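Local coordinates for restriction endonuclease S subunits (Thermoanaerobacter tengcongensis, PDB 3OKG), which probably recognises DNA as the specificity subunit of a type I restriction-modification methyltransferase, which is composed of M and S polypeptides, at residues Pro130-Ile142 with Lys397-Arg409. Numbering follows the deposited sequence.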
loop_
_atom_site.group_PDB
_atom_site.type_symbol
_atom_site.label_atom_id
_atom_site.label_comp_id
_atom_site.label_asym_id
_atom_site.label_seq_id
_atom_site.Cartn_x
_atom_site.Cartn_y
_atom_site.Cartn_z
ATOM N N PRO A 130 -9.315 31.564 -0.091
ATOM C CA PRO A 130 -10.024 30.291 0.144
ATOM C C PRO A 130 -9.124 29.062 -0.041
ATOM O O PRO A 130 -9.181 28.145 0.759
ATOM C CB PRO A 130 -11.151 30.303 -0.916
ATOM C CG PRO A 130 -11.475 31.798 -1.093
ATOM C CD PRO A 130 -10.137 32.540 -0.847
ATOM N N GLU A 131 -8.311 29.041 -1.089
ATOM C CA GLU A 131 -7.494 27.859 -1.361
ATOM C C GLU A 131 -6.440 27.676 -0.267
ATOM O O GLU A 131 -6.043 26.537 0.039
ATOM C CB GLU A 131 -6.793 27.982 -2.727
ATOM C CG GLU A 131 -7.727 27.843 -3.943
ATOM C CD GLU A 131 -8.639 29.064 -4.206
ATOM O OE1 GLU A 131 -9.556 28.910 -5.050
ATOM O OE2 GLU A 131 -8.461 30.166 -3.599
ATOM N N PHE A 132 -5.984 28.802 0.281
ATOM C CA PHE A 132 -5.016 28.748 1.383
ATOM C C PHE A 132 -5.695 28.172 2.618
ATOM O O PHE A 132 -5.161 27.269 3.270
ATOM C CB PHE A 132 -4.394 30.128 1.658
ATOM C CG PHE A 132 -3.283 30.087 2.680
ATOM C CD1 PHE A 132 -2.011 29.680 2.316
ATOM C CD2 PHE A 132 -3.528 30.426 4.002
ATOM C CE1 PHE A 132 -0.982 29.631 3.255
ATOM C CE2 PHE A 132 -2.508 30.381 4.957
ATOM C CZ PHE A 132 -1.235 29.985 4.580
ATOM N N LEU A 133 -6.886 28.667 2.952
ATOM C CA LEU A 133 -7.643 28.061 4.068
ATOM C C LEU A 133 -7.909 26.557 3.878
ATOM O O LEU A 133 -7.840 25.761 4.827
ATOM C CB LEU A 133 -8.962 28.814 4.343
ATOM C CG LEU A 133 -8.811 30.298 4.716
ATOM C CD1 LEU A 133 -10.162 30.849 5.146
ATOM C CD2 LEU A 133 -7.800 30.469 5.886
ATOM N N PHE A 134 -8.259 26.169 2.656
ATOM C CA PHE A 134 -8.525 24.758 2.372
ATOM C C PHE A 134 -7.300 23.927 2.763
ATOM O O PHE A 134 -7.397 22.974 3.534
ATOM C CB PHE A 134 -8.776 24.591 0.863
ATOM C CG PHE A 134 -8.731 23.159 0.393
ATOM C CD1 PHE A 134 -9.526 22.184 0.996
ATOM C CD2 PHE A 134 -7.902 22.786 -0.654
ATOM C CE1 PHE A 134 -9.511 20.845 0.544
ATOM C CE2 PHE A 134 -7.872 21.438 -1.102
ATOM C CZ PHE A 134 -8.678 20.477 -0.467
ATOM N N HIS A 135 -6.143 24.278 2.214
ATOM C CA HIS A 135 -4.945 23.466 2.488
ATOM C C HIS A 135 -4.514 23.506 3.942
ATOM O O HIS A 135 -4.149 22.502 4.530
ATOM C CB HIS A 135 -3.797 23.888 1.572
ATOM C CG HIS A 135 -3.992 23.450 0.166
ATOM N ND1 HIS A 135 -3.944 22.125 -0.204
ATOM C CD2 HIS A 135 -4.211 24.154 -0.975
ATOM C CE1 HIS A 135 -4.146 22.024 -1.507
ATOM N NE2 HIS A 135 -4.309 23.243 -1.999
ATOM N N LEU A 136 -4.627 24.690 4.534
ATOM C CA LEU A 136 -4.364 24.869 5.955
ATOM C C LEU A 136 -5.263 23.973 6.805
ATOM O O LEU A 136 -4.785 23.289 7.710
ATOM C CB LEU A 136 -4.554 26.334 6.354
ATOM C CG LEU A 136 -3.924 26.762 7.681
ATOM C CD1 LEU A 136 -2.480 26.294 7.766
ATOM C CD2 LEU A 136 -4.015 28.271 7.857
ATOM N N CYS A 137 -6.563 23.974 6.515
ATOM C CA CYS A 137 -7.496 23.154 7.275
ATOM C C CYS A 137 -7.291 21.659 7.135
ATOM O O CYS A 137 -7.748 20.890 7.980
ATOM C CB CYS A 137 -8.942 23.514 6.930
ATOM S SG CYS A 137 -9.359 25.112 7.623
ATOM N N ARG A 138 -6.628 21.228 6.065
ATOM C CA ARG A 138 -6.309 19.805 5.942
ATOM C C ARG A 138 -5.104 19.364 6.771
ATOM O O ARG A 138 -4.799 18.161 6.837
ATOM C CB ARG A 138 -6.094 19.452 4.464
ATOM C CG ARG A 138 -7.425 19.481 3.739
ATOM C CD ARG A 138 -7.388 18.847 2.403
ATOM N NE ARG A 138 -6.817 17.509 2.393
ATOM C CZ ARG A 138 -7.490 16.374 2.519
ATOM N NH1 ARG A 138 -8.798 16.373 2.712
ATOM N NH2 ARG A 138 -6.832 15.231 2.449
ATOM N N SER A 139 -4.416 20.314 7.381
ATOM C CA SER A 139 -3.219 19.939 8.128
ATOM C C SER A 139 -3.560 19.305 9.471
ATOM O O SER A 139 -4.520 19.714 10.132
ATOM C CB SER A 139 -2.311 21.134 8.397
ATOM O OG SER A 139 -1.297 20.729 9.310
ATOM N N ASP A 140 -2.750 18.334 9.883
ATOM C CA ASP A 140 -2.790 17.807 11.264
ATOM C C ASP A 140 -2.628 18.938 12.308
ATOM O O ASP A 140 -3.120 18.827 13.423
ATOM C CB ASP A 140 -1.659 16.788 11.490
ATOM C CG ASP A 140 -1.864 15.480 10.745
ATOM O OD1 ASP A 140 -2.941 15.254 10.138
ATOM O OD2 ASP A 140 -0.920 14.652 10.764
ATOM N N PHE A 141 -1.952 20.016 11.941
ATOM C CA PHE A 141 -1.766 21.134 12.875
ATOM C C PHE A 141 -3.120 21.642 13.396
ATOM O O PHE A 141 -3.229 22.102 14.549
ATOM C CB PHE A 141 -0.983 22.283 12.220
ATOM C CG PHE A 141 -0.706 23.417 13.156
ATOM C CD1 PHE A 141 0.277 23.299 14.132
ATOM C CD2 PHE A 141 -1.442 24.590 13.088
ATOM C CE1 PHE A 141 0.536 24.348 15.011
ATOM C CE2 PHE A 141 -1.188 25.632 13.964
ATOM C CZ PHE A 141 -0.205 25.504 14.930
ATOM N N ILE A 142 -4.147 21.569 12.544
ATOM C CA ILE A 142 -5.506 21.991 12.921
ATOM C C ILE A 142 -6.243 20.926 13.717
ATOM O O ILE A 142 -6.759 21.201 14.798
ATOM C CB ILE A 142 -6.356 22.358 11.676
ATOM C CG1 ILE A 142 -5.807 23.616 11.005
ATOM C CG2 ILE A 142 -7.840 22.523 12.045
ATOM C CD1 ILE A 142 -5.466 24.760 11.931
ATOM N N LYS A 397 -2.403 10.737 1.920
ATOM C CA LYS A 397 -2.715 11.582 3.066
ATOM C C LYS A 397 -1.459 11.970 3.858
ATOM O O LYS A 397 -1.312 13.104 4.301
ATOM C CB LYS A 397 -3.763 10.910 3.956
ATOM C CG LYS A 397 -5.206 11.133 3.481
ATOM C CD LYS A 397 -6.164 10.311 4.366
ATOM C CE LYS A 397 -7.616 10.672 4.126
ATOM N NZ LYS A 397 -8.500 9.937 5.062
ATOM N N ARG A 398 -0.549 11.026 4.045
ATOM C CA ARG A 398 0.647 11.306 4.845
ATOM C C ARG A 398 1.726 12.103 4.088
ATOM O O ARG A 398 2.471 12.901 4.681
ATOM C CB ARG A 398 1.226 10.006 5.402
ATOM C CG ARG A 398 0.238 9.271 6.347
ATOM C CD ARG A 398 -0.370 10.178 7.445
ATOM N NE ARG A 398 0.654 10.924 8.172
ATOM C CZ ARG A 398 0.405 11.963 8.969
ATOM N NH1 ARG A 398 -0.845 12.353 9.184
ATOM N NH2 ARG A 398 1.409 12.589 9.574
ATOM N N LEU A 399 1.836 11.869 2.788
ATOM C CA LEU A 399 2.715 12.713 1.987
ATOM C C LEU A 399 2.150 14.115 1.904
ATOM O O LEU A 399 2.899 15.088 1.912
ATOM C CB LEU A 399 2.890 12.170 0.562
ATOM C CG LEU A 399 3.513 10.785 0.375
ATOM C CD1 LEU A 399 3.950 10.598 -1.101
ATOM C CD2 LEU A 399 4.648 10.524 1.299
ATOM N N GLU A 400 0.826 14.226 1.784
ATOM C CA GLU A 400 0.198 15.548 1.844
ATOM C C GLU A 400 0.647 16.277 3.115
ATOM O O GLU A 400 1.023 17.455 3.079
ATOM C CB GLU A 400 -1.333 15.443 1.834
ATOM C CG GLU A 400 -2.033 16.801 2.042
ATOM C CD GLU A 400 -3.570 16.677 2.046
ATOM O OE1 GLU A 400 -4.096 15.602 2.435
ATOM O OE2 GLU A 400 -4.246 17.656 1.667
ATOM N N GLN A 401 0.570 15.587 4.255
ATOM C CA GLN A 401 0.941 16.199 5.525
ATOM C C GLN A 401 2.396 16.674 5.544
ATOM O O GLN A 401 2.699 17.747 6.050
ATOM C CB GLN A 401 0.698 15.215 6.682
ATOM C CG GLN A 401 0.908 15.859 8.011
ATOM C CD GLN A 401 -0.002 17.058 8.229
ATOM O OE1 GLN A 401 -1.203 16.984 7.979
ATOM N NE2 GLN A 401 0.567 18.159 8.708
ATOM N N ALA A 402 3.304 15.884 4.977
ATOM C CA ALA A 402 4.700 16.304 4.967
ATOM C C ALA A 402 4.879 17.573 4.118
ATOM O O ALA A 402 5.624 18.479 4.484
ATOM C CB ALA A 402 5.598 15.169 4.470
ATOM N N ILE A 403 4.140 17.674 3.024
ATOM C CA ILE A 403 4.144 18.919 2.221
ATOM C C ILE A 403 3.574 20.130 2.990
ATOM O O ILE A 403 4.156 21.227 2.995
ATOM C CB ILE A 403 3.379 18.700 0.882
ATOM C CG1 ILE A 403 4.130 17.676 0.010
ATOM C CG2 ILE A 403 3.216 20.007 0.126
ATOM C CD1 ILE A 403 3.302 17.135 -1.161
ATOM N N LEU A 404 2.445 19.928 3.656
ATOM C CA LEU A 404 1.803 21.019 4.372
ATOM C C LEU A 404 2.709 21.523 5.497
ATOM O O LEU A 404 2.761 22.726 5.773
ATOM C CB LEU A 404 0.457 20.575 4.938
ATOM C CG LEU A 404 -0.580 20.166 3.864
ATOM C CD1 LEU A 404 -1.897 19.817 4.594
ATOM C CD2 LEU A 404 -0.803 21.327 2.859
ATOM N N ASP A 405 3.422 20.611 6.145
ATOM C CA ASP A 405 4.310 21.016 7.242
ATOM C C ASP A 405 5.374 21.983 6.745
ATOM O O ASP A 405 5.668 23.003 7.388
ATOM C CB ASP A 405 4.974 19.797 7.896
ATOM C CG ASP A 405 4.024 19.044 8.803
ATOM O OD1 ASP A 405 2.969 19.614 9.176
ATOM O OD2 ASP A 405 4.319 17.883 9.139
ATOM N N LYS A 406 5.940 21.675 5.592
ATOM C CA LYS A 406 6.888 22.605 4.955
ATOM C C LYS A 406 6.219 23.933 4.559
ATOM O O LYS A 406 6.767 25.016 4.776
ATOM C CB LYS A 406 7.478 21.979 3.692
ATOM C CG LYS A 406 8.234 20.688 3.901
ATOM C CD LYS A 406 8.826 20.232 2.567
ATOM C CE LYS A 406 9.228 18.755 2.571
ATOM N NZ LYS A 406 10.272 18.528 1.545
ATOM N N ALA A 407 5.031 23.836 3.970
ATOM C CA ALA A 407 4.320 25.016 3.499
ATOM C C ALA A 407 4.073 25.989 4.643
ATOM O O ALA A 407 4.290 27.187 4.502
ATOM C CB ALA A 407 2.992 24.621 2.852
ATOM N N PHE A 408 3.627 25.480 5.791
ATOM C CA PHE A 408 3.108 26.388 6.798
ATOM C C PHE A 408 4.161 26.841 7.797
ATOM O O PHE A 408 3.852 27.541 8.749
ATOM C CB PHE A 408 1.856 25.804 7.456
ATOM C CG PHE A 408 0.766 25.518 6.455
ATOM C CD1 PHE A 408 0.410 26.482 5.524
ATOM C CD2 PHE A 408 0.111 24.290 6.433
ATOM C CE1 PHE A 408 -0.593 26.247 4.596
ATOM C CE2 PHE A 408 -0.887 24.034 5.505
ATOM C CZ PHE A 408 -1.240 25.007 4.578
ATOM N N ARG A 409 5.404 26.473 7.511
ATOM C CA ARG A 409 6.574 26.932 8.267
ATOM C C ARG A 409 7.335 27.945 7.390
ATOM O O ARG A 409 8.320 28.541 7.807
ATOM C CB ARG A 409 7.465 25.723 8.551
ATOM C CG ARG A 409 8.405 25.852 9.715
ATOM C CD ARG A 409 8.636 24.480 10.333
ATOM N NE ARG A 409 7.449 24.033 11.061
ATOM C CZ ARG A 409 7.251 24.214 12.366
ATOM N NH1 ARG A 409 8.174 24.829 13.117
ATOM N NH2 ARG A 409 6.127 23.771 12.919
HETATM O O HOH W 1 1.206 21.827 8.754
HETATM O O HOH W 2 1.679 15.147 11.366
#
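Gln401 meets the turn at Ser139 and Asp140 with both ends of its amide, docking the C-terminal helix 392-407, part of the predicted second coiled-coil region, against two consecutive short helices, 130-137 and 140-143, of the first DNA specificity domain. OE1 accepts from Asp140 N at 2.8 Å, the donor lying above the carbonyl plane. NE2 donates almost straight (177°) to Ser139 OG, which lies in the amide plane and also accepts from Phe141 N, N-capping the helix 140-143. The amide also stacks on the carboxylate of Asp140. With an alanine here in place of Gln401, Asp140 N would probably lose its acceptor, Ser139 OG its amide donor, and a gap would open against that carboxylate. Two salt bridges join the same helix to this turn: Asp140 OD2 receives Arg398 NH1 on its syn lone pair at 2.8 Å, while the Glu400 carboxylate, reached by a chain extended beyond CG, is gripped side-on by Arg138 through NE (2.7 Å to OE2) and NH2 (2.8 Å to OE1), the two planes only 21° apart. Toward the end of the helix the contact turns apolar. Leu404 sets CD2 against His135 CB and CD1 against Ser139 CB, and Phe408 turns an edge to the Phe132 face in an offset T-shaped pair. With its CG anti to the backbone N (chi1 -162°), Leu136 sets CD1 over the Phe408 ring, 3.3 Å from the centroid. In the second shell, Lys100 NZ makes a salt bridge to Asp140 OD1 and a hydrogen bond to Arg138 O, and Glu185 of the long helix 174-216 is hydrogen-bonded to His135 NE2. Gln401 NE2 also donates to Asp405 OD1 (2.8 Å), which a water links to Ser139 OG.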